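Lipoate-protein ligase 1 (Plasmodium falciparum, PDB 5T8U) belongs to the lipoate-protein ligase family, pairing a lipoyl ligase catalytic domain with a smaller C-terminal domain, and holds lipoic acid in a pocket of the former. Local coordinates at residues A[154-157]-A[162-165]. Sequence-based numbering, arbitrary orientation.
Sequences SAFK and VFLH. With LPA (lipoic acid), chain C.
Phe156 and Lys157 pair with His165 and Leu164 across the two antiparallel arms of a beta hairpin, strands 150-159 and 162-170, which are neighbours in the mixed sheet of the lipoyl ligase catalytic domain. Lys157 and Leu164 form the hydrogen-bonded pair, tied by two backbone bonds: Lys157 N to Leu164 O and Leu164 N to Lys157 O, both 2.9 Å. Phe156 and His165 are the adjoining non-hydrogen-bonded pair. Here the CA of Phe156 also makes a C-H...O contact with Leu164 O at 3.2 Å, so this carbonyl receives both an N-H and a C-H.

On the face carrying Phe156, three aromatic side chains cluster beneath helix 117-132, whose Thr117 touches all three. The ring of Phe156 leans over His165 at a tilt of 46°, with one corner, CE1, above the centre of the imidazole and 3.3 Å from His165 CG. Its neighbouring atom CD1 meets Phe163 CZ at 3.5 Å; these two phenyl rings touch rim to rim, their planes only 19° apart and neither lying over the other. The other face of the sheet bears Lys157 and Leu164, which both pack against Leu33 of helix 22-34.

The polar side-chain contact lies at the lipoic acid end of the hairpin. A chi1 of 167° puts the imidazole of His165 opposite the backbone N and sends it diagonally across to Ser154, a residue of the lipoic acid pocket. The backbone carbonyl of Ser154 touches the ligand, its O lying 3.0 Å from C2 of lipoic acid in a close non-bonded contact. ND2 of Asn120 is hydrogen-bonded to ND1 of His165; together with the bond of NE2 to Ser154 it engages both ring nitrogens, which probably fixes the rotation of the imidazole. Ser154 OG lies in the imidazole plane, hydrogen-bonded to His165 NE2 at 3.0 Å, but Ser154 CB is almost as close to NE2 (3.1 Å), so the ring nitrogen approaches the CB-OG bond from the side.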
loop_
_atom_site.group_PDB
_atom_site.type_symbol
_atom_site.label_atom_id
_atom_site.label_comp_id
_atom_site.label_asym_id
_atom_site.label_seq_id
_atom_site.Cartn_x
_atom_site.Cartn_y
_atom_site.Cartn_z
ATOM N N SER A 154 -1.741 2.113 -6.614
ATOM C CA SER A 154 -0.796 2.410 -5.549
ATOM C C SER A 154 -1.494 2.615 -4.210
ATOM O O SER A 154 -2.707 2.828 -4.132
ATOM C CB SER A 154 0.025 3.656 -5.895
ATOM O OG SER A 154 0.737 3.473 -7.107
ATOM N N ALA A 155 -0.692 2.541 -3.149
ATOM C CA ALA A 155 -1.140 2.826 -1.794
ATOM C C ALA A 155 0.057 3.326 -0.998
ATOM O O ALA A 155 1.213 3.089 -1.364
ATOM C CB ALA A 155 -1.768 1.595 -1.128
ATOM N N PHE A 156 -0.231 4.021 0.104
ATOM C CA PHE A 156 0.789 4.781 0.810
ATOM C C PHE A 156 0.682 4.555 2.311
ATOM O O PHE A 156 -0.370 4.179 2.836
ATOM C CB PHE A 156 0.669 6.280 0.507
ATOM C CG PHE A 156 0.428 6.585 -0.943
ATOM C CD1 PHE A 156 1.488 6.828 -1.798
ATOM C CD2 PHE A 156 -0.859 6.622 -1.451
ATOM C CE1 PHE A 156 1.268 7.107 -3.132
ATOM C CE2 PHE A 156 -1.084 6.899 -2.785
ATOM C CZ PHE A 156 -0.018 7.141 -3.627
ATOM N N LYS A 157 1.799 4.794 2.995
ATOM C CA LYS A 157 1.850 4.811 4.450
ATOM C C LYS A 157 2.966 5.755 4.872
ATOM O O LYS A 157 4.042 5.766 4.265
ATOM C CB LYS A 157 2.079 3.413 5.035
ATOM C CG LYS A 157 2.387 3.406 6.525
ATOM C CD LYS A 157 2.196 2.021 7.123
ATOM C CE LYS A 157 2.443 2.018 8.625
ATOM N NZ LYS A 157 1.487 2.891 9.364
ATOM N N VAL A 162 10.000 8.097 7.418
ATOM C CA VAL A 162 9.920 7.308 6.196
ATOM C C VAL A 162 8.566 7.521 5.537
ATOM O O VAL A 162 7.545 7.654 6.220
ATOM C CB VAL A 162 10.144 5.809 6.478
ATOM C CG1 VAL A 162 10.241 5.035 5.177
ATOM C CG2 VAL A 162 11.394 5.607 7.315
ATOM N N PHE A 163 8.563 7.546 4.207
ATOM C CA PHE A 163 7.346 7.539 3.412
ATOM C C PHE A 163 7.396 6.349 2.466
ATOM O O PHE A 163 8.389 6.162 1.749
ATOM C CB PHE A 163 7.180 8.837 2.619
ATOM C CG PHE A 163 6.046 8.800 1.634
ATOM C CD1 PHE A 163 4.733 8.902 2.063
ATOM C CD2 PHE A 163 6.293 8.658 0.279
ATOM C CE1 PHE A 163 3.688 8.866 1.157
ATOM C CE2 PHE A 163 5.254 8.622 -0.630
ATOM C CZ PHE A 163 3.950 8.725 -0.191
ATOM N N LEU A 164 6.328 5.552 2.471
ATOM C CA LEU A 164 6.252 4.320 1.697
ATOM C C LEU A 164 5.125 4.438 0.681
ATOM O O LEU A 164 3.955 4.564 1.059
ATOM C CB LEU A 164 6.030 3.114 2.613
ATOM C CG LEU A 164 5.977 1.732 1.951
ATOM C CD1 LEU A 164 6.503 0.667 2.899
ATOM C CD2 LEU A 164 4.565 1.372 1.523
ATOM N N HIS A 165 5.481 4.392 -0.600
ATOM C CA HIS A 165 4.530 4.397 -1.710
ATOM C C HIS A 165 4.726 3.086 -2.465
ATOM O O HIS A 165 5.655 2.962 -3.268
ATOM C CB HIS A 165 4.756 5.612 -2.612
ATOM C CG HIS A 165 4.053 5.541 -3.935
ATOM N ND1 HIS A 165 4.291 6.443 -4.949
ATOM C CD2 HIS A 165 3.117 4.684 -4.409
ATOM C CE1 HIS A 165 3.537 6.142 -5.991
ATOM N NE2 HIS A 165 2.816 5.078 -5.689
HETATM C C1 LPA C . -5.901 0.517 -5.139
HETATM O O1 LPA C . -6.219 0.349 -6.345
HETATM C C2 LPA C . -4.438 0.418 -4.716
HETATM O O2 LPA C . -6.789 0.771 -4.282
HETATM C C3 LPA C . -3.976 -1.031 -4.850
HETATM C C4 LPA C . -2.658 -1.232 -4.106
HETATM C C5 LPA C . -2.380 -2.730 -3.994
HETATM C C6 LPA C . -1.240 -2.970 -3.211
HETATM S S6 LPA C . -1.283 -4.410 -2.665
HETATM C C7 LPA C . 0.396 -2.839 -4.315
HETATM C C8 LPA C . 1.416 -3.970 -3.844
HETATM S S8 LPA C . 0.560 -4.953 -2.556
#